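Local coordinates for methyltransferase domain-containing protein (Serratia marcescens, PDB 7CLU) that probably transfers a methyl group from S-adenosylmethionine to an oxygen of a small-molecule substrate in the prodigiosin synthetic pathway, as a dimeric O-methyltransferase, at residues I175-G180 / L195-L200; E199-S204 / V222-V227; L239-W244 / R270-E275; G230-G235 / R259-A264; I186-P191 / Q214-R219. All blocks are in the same frame, centred on the assembly; numbering follows the deposited sequence.

Contact 1. Residues I175-G180 / L195-L200; sequences IGSGIG and LAICEL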
# COMPACT_ATOMS: atom_id res chain seq x y z
N ILE A 175 10.68 -29.91 -8.91
CA ILE A 175 9.26 -30.19 -8.72
C ILE A 175 8.47 -28.90 -8.88
O ILE A 175 8.64 -27.95 -8.11
CB ILE A 175 8.99 -30.83 -7.35
CG1 ILE A 175 9.67 -32.20 -7.27
CG2 ILE A 175 7.49 -30.94 -7.18
CD1 ILE A 175 9.21 -33.06 -6.10
N GLY A 176 7.59 -28.88 -9.87
CA GLY A 176 6.64 -27.80 -9.99
C GLY A 176 7.25 -26.51 -10.50
O GLY A 176 6.76 -25.43 -10.16
N SER A 177 8.34 -26.62 -11.26
CA SER A 177 8.90 -25.51 -12.03
C SER A 177 7.79 -24.74 -12.74
O SER A 177 6.91 -25.34 -13.37
CB SER A 177 9.89 -26.04 -13.09
OG SER A 177 11.24 -26.07 -12.66
N GLY A 178 7.83 -23.43 -12.65
CA GLY A 178 6.95 -22.68 -13.51
C GLY A 178 7.32 -22.92 -14.96
O GLY A 178 6.56 -23.52 -15.73
N ILE A 179 8.51 -22.46 -15.34
CA ILE A 179 8.81 -22.29 -16.75
C ILE A 179 10.15 -22.92 -17.12
O ILE A 179 10.64 -22.74 -18.24
CB ILE A 179 8.79 -20.80 -17.13
CG1 ILE A 179 9.90 -20.05 -16.39
CG2 ILE A 179 7.42 -20.18 -16.81
CD1 ILE A 179 10.20 -18.69 -16.98
N GLY A 180 10.76 -23.65 -16.19
CA GLY A 180 11.99 -24.37 -16.52
C GLY A 180 13.27 -23.57 -16.42
O GLY A 180 14.33 -24.09 -16.81
N LEU A 195 18.46 -34.11 -16.33
CA LEU A 195 17.60 -33.02 -15.89
C LEU A 195 16.14 -33.31 -16.21
O LEU A 195 15.81 -33.80 -17.29
CB LEU A 195 18.00 -31.69 -16.55
CG LEU A 195 19.36 -31.10 -16.18
CD1 LEU A 195 19.65 -29.88 -17.06
CD2 LEU A 195 19.38 -30.70 -14.71
N ALA A 196 15.27 -32.92 -15.28
CA ALA A 196 13.85 -33.21 -15.42
C ALA A 196 13.05 -32.19 -14.62
O ALA A 196 13.53 -31.62 -13.64
CB ALA A 196 13.51 -34.63 -14.96
N ILE A 197 11.81 -31.99 -15.04
CA ILE A 197 10.85 -31.24 -14.26
C ILE A 197 9.62 -32.12 -14.05
O ILE A 197 9.17 -32.77 -15.00
CB ILE A 197 10.47 -29.92 -14.95
CG1 ILE A 197 11.71 -29.03 -15.10
CG2 ILE A 197 9.36 -29.23 -14.17
CD1 ILE A 197 11.54 -27.97 -16.14
N CYS A 198 9.10 -32.13 -12.84
CA CYS A 198 7.84 -32.83 -12.53
C CYS A 198 6.70 -31.82 -12.48
O CYS A 198 6.74 -30.88 -11.68
CB CYS A 198 7.94 -33.57 -11.20
SG CYS A 198 6.46 -34.54 -10.85
N GLU A 199 5.69 -32.00 -13.35
CA GLU A 199 4.55 -31.09 -13.42
C GLU A 199 3.26 -31.87 -13.25
O GLU A 199 3.19 -33.06 -13.58
CB GLU A 199 4.48 -30.34 -14.76
CG GLU A 199 5.50 -29.23 -14.92
CD GLU A 199 5.42 -28.20 -13.81
OE1 GLU A 199 4.32 -27.66 -13.58
OE2 GLU A 199 6.46 -27.95 -13.16
N LEU A 200 2.23 -31.19 -12.76
CA LEU A 200 0.88 -31.75 -12.78
C LEU A 200 0.52 -32.15 -14.20
O LEU A 200 0.89 -31.46 -15.15
CB LEU A 200 -0.14 -30.73 -12.26
CG LEU A 200 -0.19 -30.41 -10.76
CD1 LEU A 200 -1.26 -29.35 -10.51
CD2 LEU A 200 -0.46 -31.66 -9.95
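I197 and S177 form the tight end of this contact. The branched isoleucine meets the serine with both branches: CG2 presses on S177 CB at 3.4 Å, closer than usual carbon packing, while CG1 runs beside OG. Its chi1 of -62° sets CG1 beside the backbone N and CG2 beside the carbonyl carbon, and the nearly straight chi2 carries CD1 on to the bare CA of G180 at 3.6 Å, just ahead of helix 181-189. P183 of that helix touches both S177 and I197. On the neighbouring strand residue, C198 O accepts a hydrogen bond from G176 N (2.8 Å), continuing the parallel pairing of I175 with C198 by one step into the loop. The run IGSGIG is the glycine-rich turn that follows the first strand of the Rossmann-like methyltransferase fold, and here it curls over the end of the second strand. Packing thins toward the cofactor side, where G176, G178 and I179 are partly exposed and the last two scarcely meet the strand. E199, which binds S-adenosyl-L-homocysteine in this enzyme, bends at chi2 (-56°) to bring its carboxylate under the turn. OE2 lies 3.1 Å from G176 C and 2.7 Å from S177 O. Q146, another residue of that site, reaches G176 O through a weak hydrogen bond.

Contact 2. Residues E199-S204 / V222-V227; sequences ELPQAS and VVEGDV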
# COMPACT_ATOMS: atom_id res chain seq x y z
N GLU A 199 5.69 -32.00 -13.35
CA GLU A 199 4.55 -31.09 -13.42
C GLU A 199 3.26 -31.87 -13.25
O GLU A 199 3.19 -33.06 -13.58
CB GLU A 199 4.48 -30.34 -14.76
CG GLU A 199 5.50 -29.23 -14.92
CD GLU A 199 5.42 -28.20 -13.81
OE1 GLU A 199 4.32 -27.66 -13.58
OE2 GLU A 199 6.46 -27.95 -13.16
N LEU A 200 2.23 -31.19 -12.76
CA LEU A 200 0.88 -31.75 -12.78
C LEU A 200 0.52 -32.15 -14.20
O LEU A 200 0.89 -31.46 -15.15
CB LEU A 200 -0.14 -30.73 -12.26
CG LEU A 200 -0.19 -30.41 -10.76
CD1 LEU A 200 -1.26 -29.35 -10.51
CD2 LEU A 200 -0.46 -31.66 -9.95
N PRO A 201 -0.20 -33.26 -14.39
CA PRO A 201 -0.58 -33.68 -15.75
C PRO A 201 -1.24 -32.59 -16.59
O PRO A 201 -1.12 -32.62 -17.82
CB PRO A 201 -1.53 -34.86 -15.50
CG PRO A 201 -1.56 -35.08 -14.00
CD PRO A 201 -0.44 -34.32 -13.40
N GLN A 202 -1.90 -31.62 -15.96
CA GLN A 202 -2.50 -30.52 -16.73
C GLN A 202 -1.44 -29.55 -17.24
O GLN A 202 -1.52 -29.09 -18.38
CB GLN A 202 -3.52 -29.77 -15.89
CG GLN A 202 -4.62 -30.62 -15.34
CD GLN A 202 -4.20 -31.33 -14.08
OE1 GLN A 202 -3.51 -32.36 -14.14
NE2 GLN A 202 -4.57 -30.78 -12.93
N ALA A 203 -0.45 -29.21 -16.41
CA ALA A 203 0.56 -28.21 -16.77
C ALA A 203 1.69 -28.75 -17.64
O ALA A 203 2.53 -27.95 -18.08
CB ALA A 203 1.17 -27.60 -15.50
N SER A 204 1.73 -30.06 -17.90
CA SER A 204 2.96 -30.65 -18.41
C SER A 204 3.16 -30.37 -19.90
O SER A 204 4.25 -29.96 -20.32
CB SER A 204 2.99 -32.16 -18.11
OG SER A 204 2.18 -32.89 -19.01
N VAL A 222 10.14 -33.66 -19.04
CA VAL A 222 8.97 -33.32 -18.24
C VAL A 222 8.29 -34.62 -17.87
O VAL A 222 7.88 -35.39 -18.75
CB VAL A 222 8.01 -32.39 -18.99
CG1 VAL A 222 6.91 -31.90 -18.06
CG2 VAL A 222 8.78 -31.21 -19.57
N VAL A 223 8.21 -34.89 -16.57
CA VAL A 223 7.46 -36.03 -16.08
C VAL A 223 6.24 -35.53 -15.33
O VAL A 223 6.19 -34.39 -14.85
CB VAL A 223 8.30 -36.94 -15.19
CG1 VAL A 223 9.50 -37.49 -15.98
CG2 VAL A 223 8.72 -36.21 -13.93
N GLU A 224 5.24 -36.39 -15.22
CA GLU A 224 3.99 -36.00 -14.61
C GLU A 224 3.87 -36.59 -13.22
O GLU A 224 4.37 -37.68 -12.94
CB GLU A 224 2.82 -36.40 -15.51
CG GLU A 224 2.92 -35.71 -16.87
CD GLU A 224 1.88 -36.18 -17.86
OE1 GLU A 224 2.23 -36.35 -19.05
OE2 GLU A 224 0.72 -36.36 -17.45
N GLY A 225 3.25 -35.83 -12.33
CA GLY A 225 3.15 -36.23 -10.95
C GLY A 225 2.40 -35.20 -10.14
O GLY A 225 1.93 -34.18 -10.66
N ASP A 226 2.34 -35.46 -8.84
CA ASP A 226 1.51 -34.69 -7.92
C ASP A 226 2.15 -34.79 -6.54
O ASP A 226 2.16 -35.86 -5.94
CB ASP A 226 0.08 -35.25 -7.89
CG ASP A 226 -0.94 -34.27 -7.32
OD1 ASP A 226 -0.69 -33.64 -6.26
OD2 ASP A 226 -2.02 -34.16 -7.94
N VAL A 227 2.66 -33.66 -6.03
CA VAL A 227 3.23 -33.67 -4.68
C VAL A 227 2.16 -33.88 -3.62
O VAL A 227 2.47 -34.36 -2.52
CB VAL A 227 4.01 -32.38 -4.39
CG1 VAL A 227 5.37 -32.45 -4.99
CG2 VAL A 227 3.23 -31.16 -4.84
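E199 and E224 sit side by side where two parallel strands of the Rossmann-like sheet end, joined by the beta-alpha-beta unit of strand 194-199, helix 201-214 and strand 221-224. The pairing is made by two backbone hydrogen bonds: E199 N to V223 O at 2.9 Å, and G225 N to E199 O at 3.0 Å. The second donor stands well above the carbonyl plane, and the same oxygen also receives a CA-H...O contact from E224.

The side chain of E224 climbs from this strand end onto the first turn of the helix. Its CB passes E199 O; CG, placed beside the backbone N by a chi1 of -61°, packs against S204 CB at 3.8 Å. Beyond CG the chain is extended (chi2 174°), which lays the carboxylate along the turn. OE1 stops 3.5 Å from S204 OG, and OE2 rests on P201 CB at 3.3 Å. With its charge at the N-terminal end of helix 201-214, E224 would interact favourably with the helix dipole, though it is exposed to solvent. V222 CG1 touches S204 CB, and the same side chain packs on L207 and L211 of that helix.

E199 at the end of its strand, and D226 and V227 beyond the other, all bind S-adenosyl-L-homocysteine in this enzyme. D226 is fixed by OD1, which takes hydrogen bonds from the backbone N of both I228 and S229, while its other oxygen, OD2, lies 3.6 Å from L200 CD2.

Contact 3. Residues L239-W244 / R270-E275; sequences LIHLGW and RFIASE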
# COMPACT_ATOMS: atom_id res chain seq x y z
N LEU A 239 19.12 -35.75 -6.91
CA LEU A 239 18.87 -34.41 -6.37
C LEU A 239 17.47 -33.96 -6.77
O LEU A 239 17.14 -33.96 -7.96
CB LEU A 239 19.92 -33.38 -6.86
CG LEU A 239 19.75 -31.94 -6.32
CD1 LEU A 239 19.79 -31.88 -4.79
CD2 LEU A 239 20.79 -31.00 -6.91
N ILE A 240 16.66 -33.59 -5.78
CA ILE A 240 15.29 -33.12 -5.99
C ILE A 240 15.14 -31.75 -5.36
O ILE A 240 15.58 -31.53 -4.22
CB ILE A 240 14.25 -34.10 -5.40
CG1 ILE A 240 14.46 -35.51 -5.95
CG2 ILE A 240 12.84 -33.62 -5.72
CD1 ILE A 240 13.94 -35.69 -7.33
N HIS A 241 14.48 -30.84 -6.07
CA HIS A 241 14.34 -29.47 -5.61
C HIS A 241 12.88 -29.05 -5.69
O HIS A 241 12.19 -29.37 -6.66
CB HIS A 241 15.18 -28.46 -6.44
CG HIS A 241 14.90 -27.03 -6.09
ND1 HIS A 241 14.28 -26.16 -6.96
CD2 HIS A 241 15.12 -26.33 -4.95
CE1 HIS A 241 14.15 -24.98 -6.38
NE2 HIS A 241 14.65 -25.06 -5.16
N LEU A 242 12.43 -28.33 -4.67
CA LEU A 242 11.08 -27.80 -4.60
C LEU A 242 11.23 -26.30 -4.38
O LEU A 242 11.70 -25.86 -3.33
CB LEU A 242 10.28 -28.46 -3.48
CG LEU A 242 8.83 -27.99 -3.27
CD1 LEU A 242 7.99 -28.36 -4.48
CD2 LEU A 242 8.24 -28.60 -2.02
N GLY A 243 10.87 -25.52 -5.40
CA GLY A 243 11.14 -24.09 -5.37
C GLY A 243 10.05 -23.23 -4.75
O GLY A 243 9.03 -22.98 -5.39
N TRP A 244 10.25 -22.80 -3.50
CA TRP A 244 9.43 -21.76 -2.86
C TRP A 244 7.95 -22.11 -2.83
O TRP A 244 7.09 -21.28 -3.10
CB TRP A 244 9.67 -20.41 -3.54
CG TRP A 244 9.52 -19.24 -2.63
CD1 TRP A 244 9.45 -19.27 -1.27
CD2 TRP A 244 9.38 -17.88 -3.02
NE1 TRP A 244 9.31 -17.99 -0.78
CE2 TRP A 244 9.26 -17.12 -1.83
CE3 TRP A 244 9.37 -17.22 -4.25
CZ2 TRP A 244 9.10 -15.73 -1.85
CZ3 TRP A 244 9.22 -15.83 -4.26
CH2 TRP A 244 9.10 -15.11 -3.07
N ARG A 270 19.21 -36.73 -2.26
CA ARG A 270 19.20 -35.43 -1.61
C ARG A 270 17.97 -34.63 -2.04
O ARG A 270 17.57 -34.69 -3.21
CB ARG A 270 20.47 -34.64 -1.94
CG ARG A 270 20.59 -33.30 -1.23
CD ARG A 270 21.98 -32.70 -1.42
NE ARG A 270 22.96 -33.39 -0.58
CZ ARG A 270 24.27 -33.20 -0.64
NH1 ARG A 270 24.81 -32.35 -1.51
NH2 ARG A 270 25.06 -33.89 0.19
N PHE A 271 17.39 -33.89 -1.11
CA PHE A 271 16.26 -33.02 -1.41
C PHE A 271 16.55 -31.62 -0.90
O PHE A 271 17.09 -31.44 0.19
CB PHE A 271 14.95 -33.55 -0.80
CG PHE A 271 13.82 -32.55 -0.87
CD1 PHE A 271 13.21 -32.25 -2.08
CD2 PHE A 271 13.38 -31.90 0.27
CE1 PHE A 271 12.19 -31.33 -2.15
CE2 PHE A 271 12.37 -30.97 0.20
CZ PHE A 271 11.78 -30.69 -1.01
N ILE A 272 16.23 -30.62 -1.72
CA ILE A 272 16.42 -29.23 -1.36
C ILE A 272 15.11 -28.49 -1.58
O ILE A 272 14.53 -28.56 -2.67
CB ILE A 272 17.53 -28.57 -2.19
CG1 ILE A 272 18.86 -29.33 -2.10
CG2 ILE A 272 17.65 -27.11 -1.78
CD1 ILE A 272 20.03 -28.66 -2.89
N ALA A 273 14.66 -27.76 -0.57
CA ALA A 273 13.59 -26.78 -0.75
C ALA A 273 14.22 -25.39 -0.66
O ALA A 273 14.94 -25.12 0.30
CB ALA A 273 12.53 -26.92 0.33
N SER A 274 13.94 -24.53 -1.63
CA SER A 274 14.35 -23.14 -1.54
C SER A 274 13.19 -22.33 -0.97
O SER A 274 12.07 -22.43 -1.47
CB SER A 274 14.80 -22.57 -2.89
OG SER A 274 13.91 -22.85 -3.96
N GLU A 275 13.45 -21.59 0.11
CA GLU A 275 12.42 -20.78 0.76
C GLU A 275 13.05 -19.46 1.17
O GLU A 275 14.26 -19.25 1.03
CB GLU A 275 11.79 -21.47 1.98
CG GLU A 275 11.13 -22.81 1.71
CD GLU A 275 9.73 -22.66 1.16
OE1 GLU A 275 8.99 -21.78 1.66
OE2 GLU A 275 9.37 -23.41 0.22
O HOH W 1 9.79 -25.12 -1.51
O HOH W 2 9.34 -19.15 1.96
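H241 turns the edge of its ring toward S274, and NE2 meets the serine OG in a hydrogen bond of 2.6 Å that either partner could donate. Swinging away from the backbone N (chi1 172°) puts the imidazole there; D174 holds its ND1, and R331, a residue of the cofactor site, adds a hydrogen bond to S274 OG. On the same face, L239 and I272 cross at a slant, CD1 to CD1 at 3.7 Å. The other face carries I240, L242 and F271. I240 stands about square to F271, its CG2 3.9 Å from CD1 of the ring, whereas L242 CB lies at the ring edge, 3.7 Å from CZ. Beneath them the parallel strands exchange four good backbone hydrogen bonds, from I240 N to R270 O through S274 N to L242 O. At the C-terminal end of the pair the indole of W244 presents its edge to E275 OE1, ring and carboxylate planes 68° apart. One water joins L242 O to E275 OE2, and the two carboxylate oxygens accept from the backbone of L246 and of H247, the predicted proton acceptor, whose ring stacks on W244. These two strands of the beta-alpha-beta unit 239-243, 251-264, 270-275 lie mid-sheet, strand 171-175 flanking 239-243 and antiparallel strand 332-337 flanking 270-275; helix 251-264 packs on the I240, L242 and F271 face.

Contact 4. Residues G230-G235 / R259-A264; sequences GDLPIG and RNIYRA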
# COMPACT_ATOMS: atom_id res chain seq x y z
N GLY A 230 1.12 -37.44 -3.78
CA GLY A 230 2.34 -38.19 -3.58
C GLY A 230 2.72 -39.08 -4.73
O GLY A 230 3.67 -39.86 -4.60
N ASP A 231 2.01 -39.00 -5.84
CA ASP A 231 2.33 -39.73 -7.06
C ASP A 231 3.52 -39.03 -7.73
O ASP A 231 3.36 -38.11 -8.53
CB ASP A 231 1.09 -39.77 -7.95
CG ASP A 231 1.38 -40.32 -9.32
OD1 ASP A 231 2.25 -41.21 -9.43
OD2 ASP A 231 0.73 -39.85 -10.28
N LEU A 232 4.72 -39.47 -7.39
CA LEU A 232 5.96 -38.79 -7.75
C LEU A 232 6.93 -39.78 -8.39
O LEU A 232 7.66 -40.48 -7.67
CB LEU A 232 6.59 -38.13 -6.53
CG LEU A 232 5.75 -37.01 -5.93
CD1 LEU A 232 6.21 -36.67 -4.53
CD2 LEU A 232 5.78 -35.78 -6.85
N PRO A 233 6.96 -39.88 -9.71
CA PRO A 233 7.93 -40.78 -10.36
C PRO A 233 9.31 -40.14 -10.40
O PRO A 233 9.83 -39.75 -11.44
CB PRO A 233 7.32 -40.96 -11.76
CG PRO A 233 6.68 -39.66 -12.04
CD PRO A 233 6.15 -39.14 -10.69
N ILE A 234 9.90 -40.01 -9.22
CA ILE A 234 11.12 -39.23 -9.05
C ILE A 234 12.26 -40.09 -8.52
O ILE A 234 13.27 -39.57 -8.06
CB ILE A 234 10.86 -38.01 -8.15
CG1 ILE A 234 10.64 -38.43 -6.70
CG2 ILE A 234 9.63 -37.24 -8.65
CD1 ILE A 234 10.31 -37.26 -5.76
N GLY A 235 12.12 -41.42 -8.60
CA GLY A 235 13.10 -42.33 -8.01
C GLY A 235 14.45 -42.35 -8.70
O GLY A 235 15.46 -42.71 -8.06
N ARG A 259 6.86 -35.60 3.37
CA ARG A 259 6.80 -37.05 3.50
C ARG A 259 6.54 -37.70 2.14
O ARG A 259 7.11 -38.75 1.84
CB ARG A 259 5.72 -37.43 4.51
CG ARG A 259 6.11 -37.18 5.97
CD ARG A 259 5.28 -38.03 6.94
NE ARG A 259 3.90 -37.56 7.02
CZ ARG A 259 3.41 -36.86 8.04
NH1 ARG A 259 4.20 -36.57 9.07
NH2 ARG A 259 2.14 -36.47 8.03
N ASN A 260 5.71 -37.07 1.31
CA ASN A 260 5.44 -37.64 -0.01
C ASN A 260 6.70 -37.67 -0.86
O ASN A 260 6.96 -38.67 -1.55
CB ASN A 260 4.34 -36.83 -0.72
CG ASN A 260 2.94 -37.19 -0.24
OD1 ASN A 260 2.76 -38.17 0.47
ND2 ASN A 260 1.95 -36.39 -0.63
N ILE A 261 7.48 -36.59 -0.85
CA ILE A 261 8.74 -36.57 -1.59
C ILE A 261 9.74 -37.55 -0.99
O ILE A 261 10.43 -38.26 -1.71
CB ILE A 261 9.31 -35.14 -1.63
CG1 ILE A 261 8.39 -34.23 -2.45
CG2 ILE A 261 10.73 -35.18 -2.19
CD1 ILE A 261 8.79 -32.77 -2.44
N TYR A 262 9.85 -37.57 0.35
CA TYR A 262 10.78 -38.49 1.00
C TYR A 262 10.50 -39.93 0.59
O TYR A 262 11.44 -40.68 0.27
CB TYR A 262 10.68 -38.35 2.51
CG TYR A 262 11.61 -39.28 3.25
CD1 TYR A 262 12.93 -38.91 3.49
CD2 TYR A 262 11.19 -40.54 3.69
CE1 TYR A 262 13.80 -39.75 4.16
CE2 TYR A 262 12.06 -41.39 4.36
CZ TYR A 262 13.36 -40.98 4.59
OH TYR A 262 14.24 -41.81 5.25
N ARG A 263 9.23 -40.33 0.58
CA ARG A 263 8.88 -41.71 0.26
C ARG A 263 9.28 -42.05 -1.17
O ARG A 263 9.75 -43.16 -1.45
CB ARG A 263 7.38 -41.93 0.47
CG ARG A 263 6.93 -43.36 0.27
CD ARG A 263 5.50 -43.58 0.74
NE ARG A 263 4.53 -42.84 -0.06
CZ ARG A 263 3.85 -41.78 0.37
NH1 ARG A 263 4.02 -41.34 1.61
NH2 ARG A 263 2.98 -41.18 -0.44
N ALA A 264 9.15 -41.08 -2.08
CA ALA A 264 9.40 -41.33 -3.50
C ALA A 264 10.87 -41.20 -3.89
O ALA A 264 11.25 -41.70 -4.95
CB ALA A 264 8.55 -40.37 -4.34
O HOH W 3 5.22 -40.50 -2.53
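Apolar contacts between L232 and I234 of the loop and I261 and A264 of the helix make most of the contact. A264, on the last turn, offers its methyl to both loop residues: CB is 3.7 Å from L232 CB and 3.7 Å from I234 CG1. The isoleucine carries CG1 between its backbone N and carbonyl carbon (chi1 71°), which aims that branch at the alanine; the I234 and I261 side chains cross at about a right angle, with CD1 meeting CG2. L232 CD1 lies 3.9 Å from I261 CG1. A weak L232 O to I234 N bond, spanning the inverse gamma turn centred on P233, brings the two hydrophobic side chains to the helix together.

No direct hydrogen bond links the segments. Water does so instead, donating to G230 O and N260 O, both at 2.7 Å. G230 N and CA lie over one face of the N260 amide, CA 3.5 Å from CG, with a positive phi (86°) and no side chain to intrude. The amide is held from both ends: ND2 donates to V227 O, and R263 NH2 reaches OD1 at 3.2 Å from above the carbonyl plane.

V227 binds S-adenosyl-L-homocysteine, the product form of the methyl donor, in this enzyme. L232 touches V227 and N260 bonds its carbonyl, placing this loop-on-helix packing next to the S-adenosyl-L-homocysteine site of the Rossmann-like domain.

Contact 5. Residues I186-P191 / Q214-R219; sequences IADAYP and QGYGER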
# COMPACT_ATOMS: atom_id res chain seq x y z
N ILE A 186 21.01 -24.66 -15.10
CA ILE A 186 21.88 -25.78 -14.74
C ILE A 186 22.49 -26.39 -15.99
O ILE A 186 23.71 -26.55 -16.09
CB ILE A 186 21.12 -26.82 -13.90
CG1 ILE A 186 20.61 -26.18 -12.61
CG2 ILE A 186 22.01 -28.00 -13.59
CD1 ILE A 186 19.59 -27.04 -11.86
N ALA A 187 21.64 -26.71 -16.99
CA ALA A 187 22.12 -27.26 -18.26
C ALA A 187 23.17 -26.38 -18.91
O ALA A 187 24.11 -26.88 -19.54
CB ALA A 187 20.96 -27.44 -19.25
N ASP A 188 23.00 -25.06 -18.81
CA ASP A 188 23.93 -24.15 -19.47
C ASP A 188 25.32 -24.19 -18.84
O ASP A 188 26.30 -23.86 -19.51
CB ASP A 188 23.38 -22.72 -19.44
CG ASP A 188 22.06 -22.56 -20.18
OD1 ASP A 188 21.73 -23.37 -21.08
OD2 ASP A 188 21.34 -21.61 -19.86
N ALA A 189 25.41 -24.60 -17.57
CA ALA A 189 26.65 -24.59 -16.81
C ALA A 189 27.16 -25.98 -16.46
O ALA A 189 28.32 -26.11 -16.04
CB ALA A 189 26.47 -23.78 -15.52
N TYR A 190 26.34 -27.02 -16.62
CA TYR A 190 26.69 -28.38 -16.19
C TYR A 190 26.25 -29.36 -17.27
O TYR A 190 25.13 -29.87 -17.24
CB TYR A 190 26.03 -28.72 -14.86
CG TYR A 190 26.50 -27.90 -13.68
CD1 TYR A 190 27.58 -28.31 -12.89
CD2 TYR A 190 25.86 -26.71 -13.34
CE1 TYR A 190 28.00 -27.56 -11.80
CE2 TYR A 190 26.27 -25.96 -12.25
CZ TYR A 190 27.34 -26.39 -11.48
OH TYR A 190 27.73 -25.63 -10.40
N PRO A 191 27.14 -29.68 -18.22
CA PRO A 191 26.70 -30.40 -19.42
C PRO A 191 26.39 -31.87 -19.21
O PRO A 191 25.75 -32.48 -20.07
CB PRO A 191 27.88 -30.22 -20.39
CG PRO A 191 29.06 -30.05 -19.49
CD PRO A 191 28.57 -29.32 -18.28
N GLN A 214 12.38 -23.17 -26.74
CA GLN A 214 13.66 -22.59 -26.35
C GLN A 214 14.85 -23.47 -26.73
O GLN A 214 16.00 -23.02 -26.61
CB GLN A 214 13.67 -22.30 -24.85
CG GLN A 214 12.58 -21.32 -24.40
CD GLN A 214 12.51 -20.08 -25.28
OE1 GLN A 214 11.49 -19.83 -25.94
NE2 GLN A 214 13.59 -19.31 -25.31
N GLY A 215 14.60 -24.70 -27.18
CA GLY A 215 15.64 -25.61 -27.62
C GLY A 215 16.09 -26.62 -26.59
O GLY A 215 17.13 -27.26 -26.79
N TYR A 216 15.33 -26.80 -25.50
CA TYR A 216 15.73 -27.63 -24.37
C TYR A 216 14.84 -28.87 -24.23
O TYR A 216 14.88 -29.54 -23.20
CB TYR A 216 15.70 -26.82 -23.07
CG TYR A 216 16.84 -25.83 -22.92
CD1 TYR A 216 16.84 -24.64 -23.64
CD2 TYR A 216 17.92 -26.10 -22.08
CE1 TYR A 216 17.88 -23.74 -23.52
CE2 TYR A 216 18.97 -25.20 -21.97
CZ TYR A 216 18.94 -24.02 -22.69
OH TYR A 216 19.98 -23.11 -22.59
N GLY A 217 14.03 -29.17 -25.25
CA GLY A 217 13.07 -30.26 -25.14
C GLY A 217 13.71 -31.64 -25.03
O GLY A 217 13.11 -32.56 -24.46
N GLU A 218 14.91 -31.81 -25.58
CA GLU A 218 15.61 -33.07 -25.39
C GLU A 218 16.52 -33.05 -24.18
O GLU A 218 16.82 -34.12 -23.62
CB GLU A 218 16.43 -33.43 -26.63
CG GLU A 218 15.58 -33.70 -27.85
CD GLU A 218 16.38 -34.36 -28.95
OE1 GLU A 218 15.76 -35.01 -29.82
OE2 GLU A 218 17.63 -34.22 -28.96
N ARG A 219 16.96 -31.87 -23.75
CA ARG A 219 17.88 -31.76 -22.63
C ARG A 219 17.18 -31.93 -21.28
O ARG A 219 17.80 -32.41 -20.32
CB ARG A 219 18.57 -30.39 -22.69
CG ARG A 219 19.64 -30.17 -21.63
CD ARG A 219 20.91 -30.95 -21.95
NE ARG A 219 21.90 -30.80 -20.88
CZ ARG A 219 21.85 -31.46 -19.72
NH1 ARG A 219 20.86 -32.31 -19.49
NH2 ARG A 219 22.79 -31.26 -18.80
O HOH W 4 24.03 -29.04 -20.86
O HOH W 5 19.05 -20.99 -20.78
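Y216 and R219, in the turn that follows the Schellman motif at G215 after helix 201-214, reach across to the C-terminal end of helix 181-189. The arginine makes the broader contact. Its CG lies away from the backbone N (chi1 -176°) and a bend at chi2 lays the chain past A187, whose CB sits over one face of the guanidinium, 3.9 Å from NE. In the plane of that group, a water bridges the helix end, accepting from R219 NE at 2.8 Å and donating to A187 O at 2.5 Å. Further along the same edge, NH2 makes a weak hydrogen bond to Y190 O (3.1 Å) and a firmer one to I193 O, so that several carbonyls beyond the helix gather round this positive group.

Y216 approaches on the solvent side. A187 CB and the carboxylate of D188 both lie at the edge of its ring, A187 CB 4.0 Å from CE2. D188 crosses the tyrosine at about a right angle, with carboxylate and ring planes 62° apart. The distance from Y216 OH to D188 OD1 is modelled as 2.3 Å, too short to be taken at face value, so the strength of that bond is doubtful. A second water donates to both D188 OD2 and Y216 OH, and a glycerol, probably from the crystallisation liquor, also binds OD2.

Beneath this surface patch runs strand 194-199: its L195 packs against I186 and A187 of helix 181-189 and against R219, so the end of helix 181-189 and the loop after helix 201-214 meet over its start.

How the contacts relate
From the N terminus, contact 1 opens at 175-180 and closes at 195-200, bending the chain through helix 181-189 and back beside strand 171-175. Contact 5 opens within that loop at 186-191 and closes at 214-219, so it crosses contact 1 and also contact 2, which starts on the shared residues E199 and L200 and ends at 222-227. Contacts 1 and 2 thus add strands 194-199 and 221-224 toward one edge of the sheet, where 221-224 is outermost within this chain. Contact 4 then opens at 230-235, contact 3 at 239-244; they close at 259-264 and 270-275, crossing each other and joining helix 251-264 to the sheet centre. I175 touches contacts 2, 3 and 4.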